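Local atomic coordinates of transmembrane oligosaccharyl transferase (Archaeoglobus fulgidus, PDB entry 3WAJ), a protein that belongs to the STT3/AglB family of membrane proteins, pairing a helical transmembrane region of the GT-C type with a large mixed helix-and-sheet C-terminal region. Residues F230-A236 with M316-I321; N500-A506 with Y770-F774. One frame throughout, in Å; residues are numbered along the deposited sequence.

Interaction 1: residues F230-A236 with M316-I321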
ATOM      1  N   PHE A 230      21.609  28.392  -6.043  1.00 49.11           N
ATOM      2  CA  PHE A 230      22.098  28.968  -4.797  1.00 52.19           C
ATOM      3  C   PHE A 230      23.612  28.758  -4.681  1.00 55.22           C
ATOM      4  O   PHE A 230      24.374  29.719  -4.603  1.00 58.73           O
ATOM      5  CB  PHE A 230      21.381  28.343  -3.603  1.00 47.79           C
ATOM      6  CG  PHE A 230      21.854  28.860  -2.276  1.00 45.25           C
ATOM      7  CD1 PHE A 230      21.356  30.050  -1.765  1.00 46.84           C
ATOM      8  CD2 PHE A 230      22.800  28.161  -1.537  1.00 43.47           C
ATOM      9  CE1 PHE A 230      21.792  30.539  -0.528  1.00 49.14           C
ATOM     10  CE2 PHE A 230      23.245  28.644  -0.301  1.00 45.60           C
ATOM     11  CZ  PHE A 230      22.738  29.829   0.202  1.00 47.48           C
ATOM     12  N   PHE A 231      24.042  27.499  -4.729  1.00 58.70           N
ATOM     13  CA  PHE A 231      25.455  27.156  -4.558  1.00 57.39           C
ATOM     14  C   PHE A 231      26.371  27.614  -5.701  1.00 55.28           C
ATOM     15  O   PHE A 231      27.500  28.022  -5.448  1.00 60.69           O
ATOM     16  CB  PHE A 231      25.625  25.657  -4.238  1.00 57.93           C
ATOM     17  CG  PHE A 231      25.220  25.295  -2.827  1.00 58.57           C
ATOM     18  CD1 PHE A 231      25.906  25.824  -1.734  1.00 58.83           C
ATOM     19  CD2 PHE A 231      24.147  24.444  -2.587  1.00 56.12           C
ATOM     20  CE1 PHE A 231      25.523  25.499  -0.425  1.00 59.87           C
ATOM     21  CE2 PHE A 231      23.763  24.119  -1.280  1.00 52.22           C
ATOM     22  CZ  PHE A 231      24.451  24.642  -0.205  1.00 51.71           C
ATOM     23  N   ALA A 232      25.891  27.563  -6.943  1.00 51.64           N
ATOM     24  CA  ALA A 232      26.650  28.123  -8.073  1.00 50.77           C
ATOM     25  C   ALA A 232      26.901  29.629  -7.909  1.00 53.70           C
ATOM     26  O   ALA A 232      27.836  30.183  -8.489  1.00 58.93           O
ATOM     27  CB  ALA A 232      25.958  27.840  -9.394  1.00 42.04           C
ATOM     28  N   PHE A 233      26.056  30.282  -7.122  1.00 53.16           N
ATOM     29  CA  PHE A 233      26.221  31.701  -6.853  1.00 55.07           C
ATOM     30  C   PHE A 233      27.112  31.953  -5.631  1.00 57.94           C
ATOM     31  O   PHE A 233      28.144  32.610  -5.763  1.00 56.81           O
ATOM     32  CB  PHE A 233      24.855  32.414  -6.750  1.00 47.73           C
ATOM     33  CG  PHE A 233      24.243  32.767  -8.098  1.00 47.27           C
ATOM     34  CD1 PHE A 233      24.091  34.093  -8.483  1.00 46.30           C
ATOM     35  CD2 PHE A 233      23.826  31.772  -8.981  1.00 46.30           C
ATOM     36  CE1 PHE A 233      23.530  34.432  -9.725  1.00 47.45           C
ATOM     37  CE2 PHE A 233      23.263  32.096 -10.235  1.00 42.59           C
ATOM     38  CZ  PHE A 233      23.114  33.421 -10.604  1.00 48.44           C
ATOM     39  N   VAL A 234      26.758  31.420  -4.457  1.00 53.12           N
ATOM     40  CA  VAL A 234      27.579  31.699  -3.263  1.00 58.21           C
ATOM     41  C   VAL A 234      28.972  31.059  -3.313  1.00 65.14           C
ATOM     42  O   VAL A 234      29.795  31.295  -2.433  1.00 70.85           O
ATOM     43  CB  VAL A 234      26.875  31.353  -1.932  1.00 51.96           C
ATOM     44  CG1 VAL A 234      25.452  31.887  -1.929  1.00 43.37           C
ATOM     45  CG2 VAL A 234      26.887  29.858  -1.707  1.00 56.83           C
ATOM     46  N   LEU A 235      29.228  30.262  -4.349  1.00 64.21           N
ATOM     47  CA  LEU A 235      30.554  29.693  -4.575  1.00 61.28           C
ATOM     48  C   LEU A 235      31.136  30.115  -5.926  1.00 65.82           C
ATOM     49  O   LEU A 235      32.016  29.441  -6.463  1.00 73.90           O
ATOM     50  CB  LEU A 235      30.516  28.165  -4.460  1.00 58.49           C
ATOM     51  CG  LEU A 235      29.930  27.643  -3.148  1.00 60.19           C
ATOM     52  CD1 LEU A 235      29.752  26.130  -3.163  1.00 61.55           C
ATOM     53  CD2 LEU A 235      30.796  28.061  -1.983  1.00 59.38           C
ATOM     54  N   ALA A 236      30.658  31.235  -6.469  1.00 64.11           N
ATOM     55  CA  ALA A 236      31.147  31.741  -7.761  1.00 65.25           C
ATOM     56  C   ALA A 236      32.668  31.952  -7.781  1.00 70.51           C
ATOM     57  O   ALA A 236      33.281  32.039  -8.850  1.00 73.71           O
ATOM     58  CB  ALA A 236      30.425  33.014  -8.149  1.00 60.47           C
ATOM     59  N   MET A 316      27.595  39.746  -4.694  1.00 66.42           N
ATOM     60  CA  MET A 316      26.620  38.831  -5.257  1.00 62.06           C
ATOM     61  C   MET A 316      26.198  37.720  -4.282  1.00 59.61           C
ATOM     62  O   MET A 316      24.994  37.535  -4.052  1.00 56.92           O
ATOM     63  CB  MET A 316      27.078  38.268  -6.605  1.00 59.02           C
ATOM     64  CG  MET A 316      26.089  37.290  -7.194  1.00 59.32           C
ATOM     65  SD  MET A 316      26.880  36.165  -8.328  1.00101.20           S
ATOM     66  CE  MET A 316      27.969  35.353  -7.175  1.00 47.27           C
ATOM     67  N   PRO A 317      27.169  36.986  -3.699  1.00 58.22           N
ATOM     68  CA  PRO A 317      26.750  35.941  -2.753  1.00 62.06           C
ATOM     69  C   PRO A 317      25.917  36.484  -1.590  1.00 60.29           C
ATOM     70  O   PRO A 317      24.931  35.848  -1.212  1.00 55.85           O
ATOM     71  CB  PRO A 317      28.081  35.379  -2.253  1.00 58.32           C
ATOM     72  CG  PRO A 317      29.009  35.587  -3.397  1.00 53.25           C
ATOM     73  CD  PRO A 317      28.625  36.941  -3.937  1.00 54.58           C
ATOM     74  N   LEU A 318      26.288  37.642  -1.050  1.00 61.97           N
ATOM     75  CA  LEU A 318      25.464  38.275  -0.018  1.00 62.27           C
ATOM     76  C   LEU A 318      24.024  38.547  -0.491  1.00 55.84           C
ATOM     77  O   LEU A 318      23.062  38.251   0.221  1.00 53.55           O
ATOM     78  CB  LEU A 318      26.101  39.570   0.477  1.00 61.62           C
ATOM     79  CG  LEU A 318      25.397  40.150   1.705  1.00 67.46           C
ATOM     80  CD1 LEU A 318      26.047  39.643   2.990  1.00 69.38           C
ATOM     81  CD2 LEU A 318      25.364  41.674   1.663  1.00 69.02           C
ATOM     82  N   ALA A 319      23.877  39.108  -1.688  1.00 49.55           N
ATOM     83  CA  ALA A 319      22.545  39.357  -2.253  1.00 47.26           C
ATOM     84  C   ALA A 319      21.761  38.056  -2.346  1.00 54.48           C
ATOM     85  O   ALA A 319      20.537  38.039  -2.192  1.00 56.90           O
ATOM     86  CB  ALA A 319      22.655  39.991  -3.622  1.00 44.27           C
ATOM     87  N   VAL A 320      22.477  36.968  -2.612  1.00 50.73           N
ATOM     88  CA  VAL A 320      21.848  35.663  -2.725  1.00 53.20           C
ATOM     89  C   VAL A 320      21.443  35.150  -1.342  1.00 56.42           C
ATOM     90  O   VAL A 320      20.323  34.672  -1.164  1.00 56.27           O
ATOM     91  CB  VAL A 320      22.748  34.650  -3.480  1.00 49.63           C
ATOM     92  CG1 VAL A 320      22.159  33.243  -3.416  1.00 45.73           C
ATOM     93  CG2 VAL A 320      22.905  35.079  -4.928  1.00 49.88           C
ATOM     94  N   ILE A 321      22.355  35.258  -0.375  1.00 60.63           N
ATOM     95  CA  ILE A 321      22.067  34.901   1.014  1.00 64.35           C
ATOM     96  C   ILE A 321      20.833  35.646   1.529  1.00 69.15           C
ATOM     97  O   ILE A 321      19.944  35.061   2.165  1.00 70.15           O
ATOM     98  CB  ILE A 321      23.244  35.241   1.928  1.00 63.72           C
ATOM     99  CG1 ILE A 321      24.483  34.427   1.540  1.00 60.53           C
ATOM    100  CG2 ILE A 321      22.865  35.000   3.376  1.00 65.10           C
ATOM    101  CD1 ILE A 321      24.274  32.949   1.627  1.00 63.05           C
TER
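The last turn of helix 221-234 runs roughly antiparallel to the start of helix 315-332, the short axes 9.0 Å apart at 145°, and the backbones come closest at V234 and P317, whose CA atoms lie 4.4 Å apart. At this point P317 lays CB of its ring against the CA of V234 at 3.8 Å. One turn further along, V320 pushes its two methyls in different directions. CG1 meets CD1 of the F230 ring at 3.7 Å and also touches CG1 of V234, whereas CG2 rests on CB of F233 at 3.8 Å. F230 reaches this point through its extended first torsion (chi1 179°), which turns the ring across the gap, and its CZ meets CD1 of I321. That same isoleucine methyl also lies against CG1 of V234, so I321 bridges the two residues. At the other end M316 runs crosswise to F233, its SD 3.5 Å from CD1 of the ring and at an oblique angle to it, a Met-aromatic contact. A bend at chi3 (63°) carries CE back to the end of the helix, where it sits 3.5 Å from CB of A236. F294, on helix 278-303, meets the F233 ring edge-to-face and also touches V320, so that helix packs against both residues. Interlocked apolar side chains between two nearly antiparallel helices are the ordinary packing of a polytopic membrane bundle, here within the STT3 N-terminal region of the GT-C clan.

Interaction 2: residues N500-A506 with Y770-F774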
ATOM      1  N   ASN A 500      -4.574 -13.205  -3.162  1.00 35.44           N
ATOM      2  CA  ASN A 500      -4.510 -14.636  -3.417  1.00 29.13           C
ATOM      3  C   ASN A 500      -5.847 -15.088  -4.029  1.00 36.73           C
ATOM      4  O   ASN A 500      -6.805 -14.303  -4.106  1.00 40.28           O
ATOM      5  CB  ASN A 500      -4.122 -15.430  -2.152  1.00 25.02           C
ATOM      6  CG  ASN A 500      -5.157 -15.322  -0.999  1.00 30.81           C
ATOM      7  OD1 ASN A 500      -6.319 -14.951  -1.195  1.00 36.25           O
ATOM      8  ND2 ASN A 500      -4.725 -15.695   0.209  1.00 27.40           N
ATOM      9  N   LYS A 501      -5.918 -16.337  -4.470  1.00 34.87           N
ATOM     10  CA  LYS A 501      -7.092 -16.826  -5.176  1.00 34.53           C
ATOM     11  C   LYS A 501      -8.353 -16.836  -4.308  1.00 37.48           C
ATOM     12  O   LYS A 501      -9.463 -16.565  -4.804  1.00 32.54           O
ATOM     13  CB  LYS A 501      -6.808 -18.202  -5.781  1.00 31.90           C
ATOM     14  CG  LYS A 501      -8.008 -18.827  -6.476  1.00 39.60           C
ATOM     15  CD  LYS A 501      -7.565 -19.733  -7.641  1.00 52.27           C
ATOM     16  CE  LYS A 501      -8.751 -20.492  -8.224  1.00 55.86           C
ATOM     17  NZ  LYS A 501      -9.326 -21.392  -7.201  1.00 58.83           N
ATOM     18  N   GLN A 502      -8.183 -17.121  -3.019  1.00 36.48           N
ATOM     19  CA  GLN A 502      -9.309 -17.104  -2.090  1.00 32.80           C
ATOM     20  C   GLN A 502      -9.983 -15.736  -2.055  1.00 36.30           C
ATOM     21  O   GLN A 502     -11.207 -15.633  -2.198  1.00 35.39           O
ATOM     22  CB  GLN A 502      -8.867 -17.519  -0.684  1.00 28.45           C
ATOM     23  CG  GLN A 502      -8.432 -18.968  -0.577  1.00 30.27           C
ATOM     24  CD  GLN A 502      -6.933 -19.106  -0.557  1.00 36.28           C
ATOM     25  OE1 GLN A 502      -6.222 -18.319  -1.187  1.00 41.97           O
ATOM     26  NE2 GLN A 502      -6.432 -20.090   0.196  1.00 34.13           N
ATOM     27  N   TRP A 503      -9.172 -14.696  -1.869  1.00 28.14           N
ATOM     28  CA  TRP A 503      -9.650 -13.309  -1.879  1.00 32.70           C
ATOM     29  C   TRP A 503     -10.241 -12.891  -3.217  1.00 33.61           C
ATOM     30  O   TRP A 503     -11.324 -12.313  -3.279  1.00 35.63           O
ATOM     31  CB  TRP A 503      -8.504 -12.362  -1.569  1.00 27.75           C
ATOM     32  CG  TRP A 503      -8.448 -11.857  -0.163  1.00 27.69           C
ATOM     33  CD1 TRP A 503      -7.527 -12.195   0.801  1.00 26.99           C
ATOM     34  CD2 TRP A 503      -9.320 -10.886   0.437  1.00 26.34           C
ATOM     35  NE1 TRP A 503      -7.779 -11.494   1.960  1.00 29.46           N
ATOM     36  CE2 TRP A 503      -8.869 -10.678   1.763  1.00 22.53           C
ATOM     37  CE3 TRP A 503     -10.436 -10.164  -0.025  1.00 27.52           C
ATOM     38  CZ2 TRP A 503      -9.500  -9.798   2.637  1.00 26.56           C
ATOM     39  CZ3 TRP A 503     -11.059  -9.278   0.829  1.00 19.86           C
ATOM     40  CH2 TRP A 503     -10.595  -9.101   2.156  1.00 26.54           C
ATOM     41  N   TYR A 504      -9.524 -13.166  -4.296  1.00 31.18           N
ATOM     42  CA  TYR A 504     -10.014 -12.743  -5.601  1.00 32.17           C
ATOM     43  C   TYR A 504     -11.352 -13.400  -5.904  1.00 34.39           C
ATOM     44  O   TYR A 504     -12.266 -12.738  -6.410  1.00 38.63           O
ATOM     45  CB  TYR A 504      -8.997 -13.009  -6.720  1.00 32.46           C
ATOM     46  CG  TYR A 504      -9.451 -12.492  -8.067  1.00 36.61           C
ATOM     47  CD1 TYR A 504      -9.138 -11.199  -8.484  1.00 27.90           C
ATOM     48  CD2 TYR A 504     -10.204 -13.302  -8.925  1.00 37.35           C
ATOM     49  CE1 TYR A 504      -9.568 -10.719  -9.721  1.00 37.97           C
ATOM     50  CE2 TYR A 504     -10.641 -12.836 -10.165  1.00 38.33           C
ATOM     51  CZ  TYR A 504     -10.321 -11.550 -10.559  1.00 46.22           C
ATOM     52  OH  TYR A 504     -10.756 -11.118 -11.783  1.00 45.98           O
ATOM     53  N   ASP A 505     -11.487 -14.688  -5.585  1.00 34.44           N
ATOM     54  CA  ASP A 505     -12.757 -15.388  -5.851  1.00 34.88           C
ATOM     55  C   ASP A 505     -13.874 -14.898  -4.944  1.00 34.69           C
ATOM     56  O   ASP A 505     -15.019 -14.766  -5.376  1.00 40.07           O
ATOM     57  CB  ASP A 505     -12.603 -16.910  -5.729  1.00 35.55           C
ATOM     58  CG  ASP A 505     -11.852 -17.514  -6.894  1.00 39.46           C
ATOM     59  OD1 ASP A 505     -11.651 -16.786  -7.886  1.00 38.47           O
ATOM     60  OD2 ASP A 505     -11.468 -18.709  -6.820  1.00 42.06           O
ATOM     61  N   ALA A 506     -13.533 -14.625  -3.687  1.00 25.46           N
ATOM     62  CA  ALA A 506     -14.522 -14.118  -2.739  1.00 28.62           C
ATOM     63  C   ALA A 506     -15.131 -12.809  -3.259  1.00 30.04           C
ATOM     64  O   ALA A 506     -16.338 -12.615  -3.233  1.00 30.54           O
ATOM     65  CB  ALA A 506     -13.902 -13.919  -1.355  1.00 28.41           C
ATOM     66  N   TYR A 770      -9.984 -19.107   4.436  1.00 30.00           N
ATOM     67  CA  TYR A 770      -9.096 -17.940   4.503  1.00 35.54           C
ATOM     68  C   TYR A 770      -9.908 -16.640   4.526  1.00 36.28           C
ATOM     69  O   TYR A 770      -9.642 -15.740   5.329  1.00 37.88           O
ATOM     70  CB  TYR A 770      -8.171 -17.941   3.285  1.00 31.73           C
ATOM     71  CG  TYR A 770      -6.950 -17.051   3.388  1.00 36.47           C
ATOM     72  CD1 TYR A 770      -5.679 -17.599   3.462  1.00 32.79           C
ATOM     73  CD2 TYR A 770      -7.058 -15.657   3.367  1.00 34.34           C
ATOM     74  CE1 TYR A 770      -4.551 -16.793   3.527  1.00 27.30           C
ATOM     75  CE2 TYR A 770      -5.930 -14.847   3.440  1.00 25.11           C
ATOM     76  CZ  TYR A 770      -4.684 -15.428   3.526  1.00 29.12           C
ATOM     77  OH  TYR A 770      -3.560 -14.652   3.606  1.00 37.71           O
ATOM     78  N   VAL A 771     -10.889 -16.549   3.632  1.00 29.30           N
ATOM     79  CA  VAL A 771     -11.741 -15.366   3.546  1.00 31.90           C
ATOM     80  C   VAL A 771     -13.178 -15.743   3.866  1.00 31.10           C
ATOM     81  O   VAL A 771     -13.680 -16.742   3.360  1.00 38.17           O
ATOM     82  CB  VAL A 771     -11.692 -14.734   2.145  1.00 31.02           C
ATOM     83  CG1 VAL A 771     -12.518 -13.445   2.118  1.00 27.49           C
ATOM     84  CG2 VAL A 771     -10.261 -14.439   1.748  1.00 26.99           C
ATOM     85  N   LYS A 772     -13.830 -14.952   4.715  1.00 34.52           N
ATOM     86  CA  LYS A 772     -15.237 -15.168   5.054  1.00 37.57           C
ATOM     87  C   LYS A 772     -16.048 -13.894   4.838  1.00 35.32           C
ATOM     88  O   LYS A 772     -15.581 -12.801   5.140  1.00 32.52           O
ATOM     89  CB  LYS A 772     -15.387 -15.662   6.497  1.00 31.54           C
ATOM     90  CG  LYS A 772     -14.833 -17.050   6.723  1.00 33.47           C
ATOM     91  CD  LYS A 772     -14.829 -17.365   8.205  1.00 34.59           C
ATOM     92  CE  LYS A 772     -13.875 -18.496   8.527  1.00 27.84           C
ATOM     93  NZ  LYS A 772     -14.134 -18.995   9.892  1.00 29.00           N
ATOM     94  N   ILE A 773     -17.257 -14.048   4.311  1.00 29.00           N
ATOM     95  CA  ILE A 773     -18.150 -12.919   4.098  1.00 30.25           C
ATOM     96  C   ILE A 773     -19.409 -13.063   4.953  1.00 30.22           C
ATOM     97  O   ILE A 773     -20.054 -14.110   4.967  1.00 39.42           O
ATOM     98  CB  ILE A 773     -18.550 -12.816   2.624  1.00 31.96           C
ATOM     99  CG1 ILE A 773     -17.308 -12.650   1.759  1.00 27.21           C
ATOM    100  CG2 ILE A 773     -19.506 -11.658   2.379  1.00 37.73           C
ATOM    101  CD1 ILE A 773     -17.612 -12.673   0.263  1.00 27.73           C
ATOM    102  N   PHE A 774     -19.768 -12.004   5.656  1.00 31.08           N
ATOM    103  CA  PHE A 774     -20.984 -12.002   6.451  1.00 28.60           C
ATOM    104  C   PHE A 774     -21.938 -10.906   5.967  1.00 36.23           C
ATOM    105  O   PHE A 774     -21.504  -9.886   5.415  1.00 37.08           O
ATOM    106  CB  PHE A 774     -20.642 -11.769   7.919  1.00 30.49           C
ATOM    107  CG  PHE A 774     -19.714 -12.804   8.494  1.00 32.82           C
ATOM    108  CD1 PHE A 774     -20.217 -13.853   9.263  1.00 33.38           C
ATOM    109  CD2 PHE A 774     -18.339 -12.736   8.268  1.00 28.68           C
ATOM    110  CE1 PHE A 774     -19.368 -14.833   9.799  1.00 28.16           C
ATOM    111  CE2 PHE A 774     -17.477 -13.711   8.808  1.00 29.36           C
ATOM    112  CZ  PHE A 774     -18.001 -14.761   9.574  1.00 23.78           C
TER
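V771 places its CG2 methyl over one face of the W503 indole, 3.6 Å from the centroid of the five-membered ring and only 9° off its normal, a well-centred CH-pi contact. The valine's other methyl, CG1, extends anti to the backbone N (chi1 -176°) and meets CB of A506 at 3.8 Å, so one residue of strand 771-776 spans nearly a full turn of helix 501-513. Further along the strand, I773 brings CD1 to the same alanine, 3.7 Å from its backbone O. At the start of the helix Y770 lies against N500. The amide nitrogen ND2 stands above one face of the phenol ring, displaced toward the rim and nearest CZ at 3.3 Å, with the amide plane turned 81° from the ring. N500 is also the N-cap: its OD1 accepts from W503 N at 2.9 Å in a nearly straight bond, which helps to fix the amide and thereby the position of ND2. Q502 adds its aliphatic part, CG touching CB of Y770 at 4.0 Å, while its NE2 donates to the backbone O of Y701. Outside the two segments, the indole NE1 bonds to OD2 of D611 and the ring stacks on Y553, which probably helps hold the orientation in which one face meets the V771 methyl. The contact thus joins helix to sheet by apolar and pi contacts, and the N-cap bond and the bond to D611 probably help to set how the amide and indole are turned.

Interactions 1 and 2 illustrate how one chain can use different packing chemistry in its different regions. Their centres are 61 Å apart and their nearest atoms about 47 Å, so they do not touch, and they fall on opposite sides of the chain's centre. Both segments of interaction 1 come earlier in the sequence than either segment of interaction 2. Residues 230-236 with 316-321 pair helix with helix in the membrane region, whereas 500-506 with 770-774 lay a helix against a strand of the mixed sheet. The zinc ion, held by D47, D161 and H163, belongs to neither contact; both are structural packing.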